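Local coordinates for hypothetical protein PH1789 (Pyrococcus horikoshii, PDB 1WR2), which is of unknown function but belongs to the ATP-grasp family, a mixed alpha-beta fold, at residues Pro58-Ile68 against Ala105-Met115. Numbering follows the deposited sequence.
Sequences PVVLKLMSPQI and AEILGVLVAPM
L61 and V112 sit directly across from each other on one face of an antiparallel strand pair, L61 CD2 meeting V112 CG2 at 3.9 Å with the two side chains side by side and pointing the same way. The same CD2 also touches V110 CG1, and there the two side chains are set at a slant. Helix 84-101 packs on part of this face, W91 and H95 on V110 and A98 on L63. On the other face K62 and L111 pack through their CB atoms; the lysine, extended beyond CG, carries NZ to a salt bridge with E22, whose helix, 22-30, also covers M64 and L111. Between the faces the backbone bonds are reciprocal at V60-A113 and K62-L111. M64 N donates to G109 O at 2.8 Å, but the return bond to M64 O comes from L108 N, at 2.9 Å. G109, at phi 141°, has a backbone that a CB would jam against the carbonyl of L108.

The ends are more open to solvent, with E106 and I107 exposed and a water bridging at each. Beyond the strands, S65 OG, turned away from its own N (chi1 174°), donates to E106 O at 2.7 Å from above the carbonyl plane and accepts a longer bond from Q67 N, making an ST turn. Q67 bends at chi2 (63°) so that OE1 takes the E106 N-H at 2.7 Å, while a water links its NE2 to E106 OE1. At the far end M115 SD lies 3.5 Å from V60 CG2, and another water joins P58 O to M115 N.

These two strands form the middle of a four-stranded sheet, between 40-42 and 77-81. The chemistry implies largely apolar faces holding one buried lysine, its charge met by E22, with polar side-chain and water bonds gathered at the ends.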
loop_
_atom_site.group_PDB
_atom_site.type_symbol
_atom_site.label_atom_id
_atom_site.label_comp_id
_atom_site.label_asym_id
_atom_site.label_seq_id
_atom_site.Cartn_x
_atom_site.Cartn_y
_atom_site.Cartn_z
ATOM N N PRO A 58 -16.559 -11.448 4.059
ATOM C CA PRO A 58 -16.593 -10.660 2.821
ATOM C C PRO A 58 -15.195 -10.328 2.305
ATOM O O PRO A 58 -14.249 -10.213 3.082
ATOM C CB PRO A 58 -17.361 -9.413 3.238
ATOM C CG PRO A 58 -16.885 -9.207 4.645
ATOM C CD PRO A 58 -16.943 -10.615 5.214
ATOM N N VAL A 59 -15.071 -10.160 0.992
ATOM C CA VAL A 59 -13.777 -9.849 0.396
ATOM C C VAL A 59 -13.824 -8.601 -0.470
ATOM O O VAL A 59 -14.895 -8.042 -0.726
ATOM C CB VAL A 59 -13.264 -11.017 -0.471
ATOM C CG1 VAL A 59 -13.220 -12.298 0.359
ATOM C CG2 VAL A 59 -14.165 -11.199 -1.688
ATOM N N VAL A 60 -12.644 -8.184 -0.914
ATOM C CA VAL A 60 -12.457 -7.016 -1.765
ATOM C C VAL A 60 -11.866 -7.488 -3.087
ATOM O O VAL A 60 -11.022 -8.383 -3.096
ATOM C CB VAL A 60 -11.430 -6.034 -1.145
ATOM C CG1 VAL A 60 -11.037 -4.970 -2.160
ATOM C CG2 VAL A 60 -12.005 -5.392 0.092
ATOM N N LEU A 61 -12.314 -6.909 -4.200
ATOM C CA LEU A 61 -11.742 -7.251 -5.498
ATOM C C LEU A 61 -11.075 -5.985 -6.017
ATOM O O LEU A 61 -11.650 -4.897 -5.941
ATOM C CB LEU A 61 -12.810 -7.730 -6.492
ATOM C CG LEU A 61 -13.428 -9.113 -6.270
ATOM C CD1 LEU A 61 -14.303 -9.453 -7.473
ATOM C CD2 LEU A 61 -12.330 -10.176 -6.108
ATOM N N LYS A 62 -9.852 -6.124 -6.514
ATOM C CA LYS A 62 -9.102 -4.987 -7.039
ATOM C C LYS A 62 -8.420 -5.392 -8.333
ATOM O O LYS A 62 -7.513 -6.224 -8.324
ATOM C CB LYS A 62 -8.029 -4.542 -6.048
ATOM C CG LYS A 62 -8.525 -4.169 -4.661
ATOM C CD LYS A 62 -7.342 -3.698 -3.832
ATOM C CE LYS A 62 -7.728 -3.292 -2.433
ATOM N NZ LYS A 62 -6.558 -2.713 -1.699
ATOM N N LEU A 63 -8.837 -4.797 -9.446
ATOM C CA LEU A 63 -8.242 -5.135 -10.729
ATOM C C LEU A 63 -6.808 -4.644 -10.811
ATOM O O LEU A 63 -6.510 -3.484 -10.490
ATOM C CB LEU A 63 -9.060 -4.540 -11.879
ATOM C CG LEU A 63 -8.591 -4.926 -13.279
ATOM C CD1 LEU A 63 -9.786 -5.014 -14.209
ATOM C CD2 LEU A 63 -7.570 -3.918 -13.774
ATOM N N MET A 64 -5.922 -5.533 -11.245
ATOM C CA MET A 64 -4.506 -5.204 -11.376
ATOM C C MET A 64 -4.164 -4.924 -12.833
ATOM O O MET A 64 -4.379 -5.764 -13.701
ATOM C CB MET A 64 -3.650 -6.361 -10.857
ATOM C CG MET A 64 -3.792 -6.623 -9.358
ATOM S SD MET A 64 -3.096 -5.288 -8.342
ATOM C CE MET A 64 -4.553 -4.364 -7.880
ATOM N N SER A 65 -3.638 -3.732 -13.091
ATOM C CA SER A 65 -3.254 -3.323 -14.435
ATOM C C SER A 65 -2.245 -2.188 -14.359
ATOM O O SER A 65 -2.476 -1.189 -13.675
ATOM C CB SER A 65 -4.468 -2.840 -15.232
ATOM O OG SER A 65 -4.056 -2.328 -16.489
ATOM N N PRO A 66 -1.116 -2.321 -15.065
ATOM C CA PRO A 66 -0.082 -1.284 -15.064
ATOM C C PRO A 66 -0.631 0.029 -15.618
ATOM O O PRO A 66 -0.080 1.095 -15.356
ATOM C CB PRO A 66 0.999 -1.869 -15.968
ATOM C CG PRO A 66 0.779 -3.361 -15.872
ATOM C CD PRO A 66 -0.717 -3.463 -15.905
ATOM N N GLN A 67 -1.716 -0.053 -16.385
ATOM C CA GLN A 67 -2.323 1.140 -16.980
ATOM C C GLN A 67 -3.366 1.782 -16.079
ATOM O O GLN A 67 -3.806 2.904 -16.331
ATOM C CB GLN A 67 -2.990 0.810 -18.319
ATOM C CG GLN A 67 -2.039 0.459 -19.438
ATOM C CD GLN A 67 -1.238 -0.791 -19.145
ATOM O OE1 GLN A 67 -1.796 -1.835 -18.807
ATOM N NE2 GLN A 67 0.084 -0.692 -19.278
ATOM N N ILE A 68 -3.768 1.067 -15.034
ATOM C CA ILE A 68 -4.772 1.577 -14.114
ATOM C C ILE A 68 -4.218 1.575 -12.697
ATOM O O ILE A 68 -4.564 0.716 -11.887
ATOM C CB ILE A 68 -6.046 0.712 -14.159
ATOM C CG1 ILE A 68 -6.479 0.500 -15.612
ATOM C CG2 ILE A 68 -7.156 1.385 -13.375
ATOM C CD1 ILE A 68 -7.671 -0.405 -15.766
ATOM N N ALA A 105 -5.611 -1.447 -21.741
ATOM C CA ALA A 105 -4.930 -1.886 -20.525
ATOM C C ALA A 105 -4.567 -3.363 -20.480
ATOM O O ALA A 105 -5.340 -4.221 -20.902
ATOM C CB ALA A 105 -5.790 -1.545 -19.306
ATOM N N GLU A 106 -3.378 -3.658 -19.969
ATOM C CA GLU A 106 -2.954 -5.041 -19.804
ATOM C C GLU A 106 -3.560 -5.458 -18.460
ATOM O O GLU A 106 -3.349 -4.784 -17.454
ATOM C CB GLU A 106 -1.423 -5.138 -19.747
ATOM C CG GLU A 106 -0.906 -6.467 -19.188
ATOM C CD GLU A 106 0.607 -6.596 -19.231
ATOM O OE1 GLU A 106 1.309 -5.603 -18.952
ATOM O OE2 GLU A 106 1.096 -7.706 -19.527
ATOM N N ILE A 107 -4.343 -6.536 -18.437
ATOM C CA ILE A 107 -4.941 -6.977 -17.181
ATOM C C ILE A 107 -4.079 -8.097 -16.614
ATOM O O ILE A 107 -4.003 -9.178 -17.186
ATOM C CB ILE A 107 -6.384 -7.494 -17.381
ATOM C CG1 ILE A 107 -7.227 -6.447 -18.113
ATOM C CG2 ILE A 107 -7.018 -7.793 -16.028
ATOM C CD1 ILE A 107 -7.402 -5.139 -17.359
ATOM N N LEU A 108 -3.410 -7.828 -15.501
ATOM C CA LEU A 108 -2.545 -8.822 -14.880
ATOM C C LEU A 108 -3.315 -9.793 -13.999
ATOM O O LEU A 108 -2.798 -10.850 -13.630
ATOM C CB LEU A 108 -1.461 -8.138 -14.044
ATOM C CG LEU A 108 -0.461 -7.268 -14.808
ATOM C CD1 LEU A 108 0.538 -6.657 -13.830
ATOM C CD2 LEU A 108 0.258 -8.116 -15.843
ATOM N N GLY A 109 -4.546 -9.430 -13.656
ATOM C CA GLY A 109 -5.356 -10.286 -12.810
ATOM C C GLY A 109 -6.148 -9.465 -11.814
ATOM O O GLY A 109 -6.184 -8.244 -11.916
ATOM N N VAL A 110 -6.787 -10.130 -10.856
ATOM C CA VAL A 110 -7.579 -9.438 -9.849
ATOM C C VAL A 110 -7.147 -9.836 -8.451
ATOM O O VAL A 110 -7.075 -11.021 -8.124
ATOM C CB VAL A 110 -9.078 -9.749 -9.991
ATOM C CG1 VAL A 110 -9.855 -9.049 -8.889
ATOM C CG2 VAL A 110 -9.564 -9.302 -11.348
ATOM N N LEU A 111 -6.856 -8.842 -7.628
ATOM C CA LEU A 111 -6.428 -9.105 -6.270
ATOM C C LEU A 111 -7.652 -9.369 -5.399
ATOM O O LEU A 111 -8.604 -8.572 -5.374
ATOM C CB LEU A 111 -5.631 -7.904 -5.739
ATOM C CG LEU A 111 -4.645 -8.153 -4.597
ATOM C CD1 LEU A 111 -3.760 -9.342 -4.940
ATOM C CD2 LEU A 111 -3.793 -6.909 -4.366
ATOM N N VAL A 112 -7.644 -10.513 -4.721
ATOM C CA VAL A 112 -8.732 -10.885 -3.821
ATOM C C VAL A 112 -8.146 -10.699 -2.430
ATOM O O VAL A 112 -7.211 -11.402 -2.054
ATOM C CB VAL A 112 -9.146 -12.366 -3.980
ATOM C CG1 VAL A 112 -10.332 -12.665 -3.083
ATOM C CG2 VAL A 112 -9.475 -12.670 -5.421
ATOM N N ALA A 113 -8.690 -9.754 -1.673
ATOM C CA ALA A 113 -8.178 -9.473 -0.345
ATOM C C ALA A 113 -9.277 -9.484 0.702
ATOM O O ALA A 113 -10.461 -9.538 0.382
ATOM C CB ALA A 113 -7.478 -8.124 -0.341
ATOM N N PRO A 114 -8.892 -9.417 1.980
ATOM C CA PRO A 114 -9.891 -9.421 3.044
ATOM C C PRO A 114 -10.394 -8.021 3.384
ATOM O O PRO A 114 -9.769 -7.011 3.033
ATOM C CB PRO A 114 -9.135 -10.060 4.206
ATOM C CG PRO A 114 -7.745 -9.472 4.025
ATOM C CD PRO A 114 -7.531 -9.600 2.524
ATOM N N MET A 115 -11.550 -7.974 4.039
ATOM C CA MET A 115 -12.118 -6.715 4.491
ATOM C C MET A 115 -11.469 -6.492 5.850
ATOM O O MET A 115 -11.884 -7.073 6.858
ATOM C CB MET A 115 -13.636 -6.830 4.637
ATOM C CG MET A 115 -14.407 -6.617 3.340
ATOM S SD MET A 115 -14.260 -4.915 2.736
ATOM C CE MET A 115 -15.395 -4.081 3.854
HETATM O O HOH W 1 -12.647 -10.537 5.083
HETATM O O HOH W 2 1.646 -3.218 -19.986
#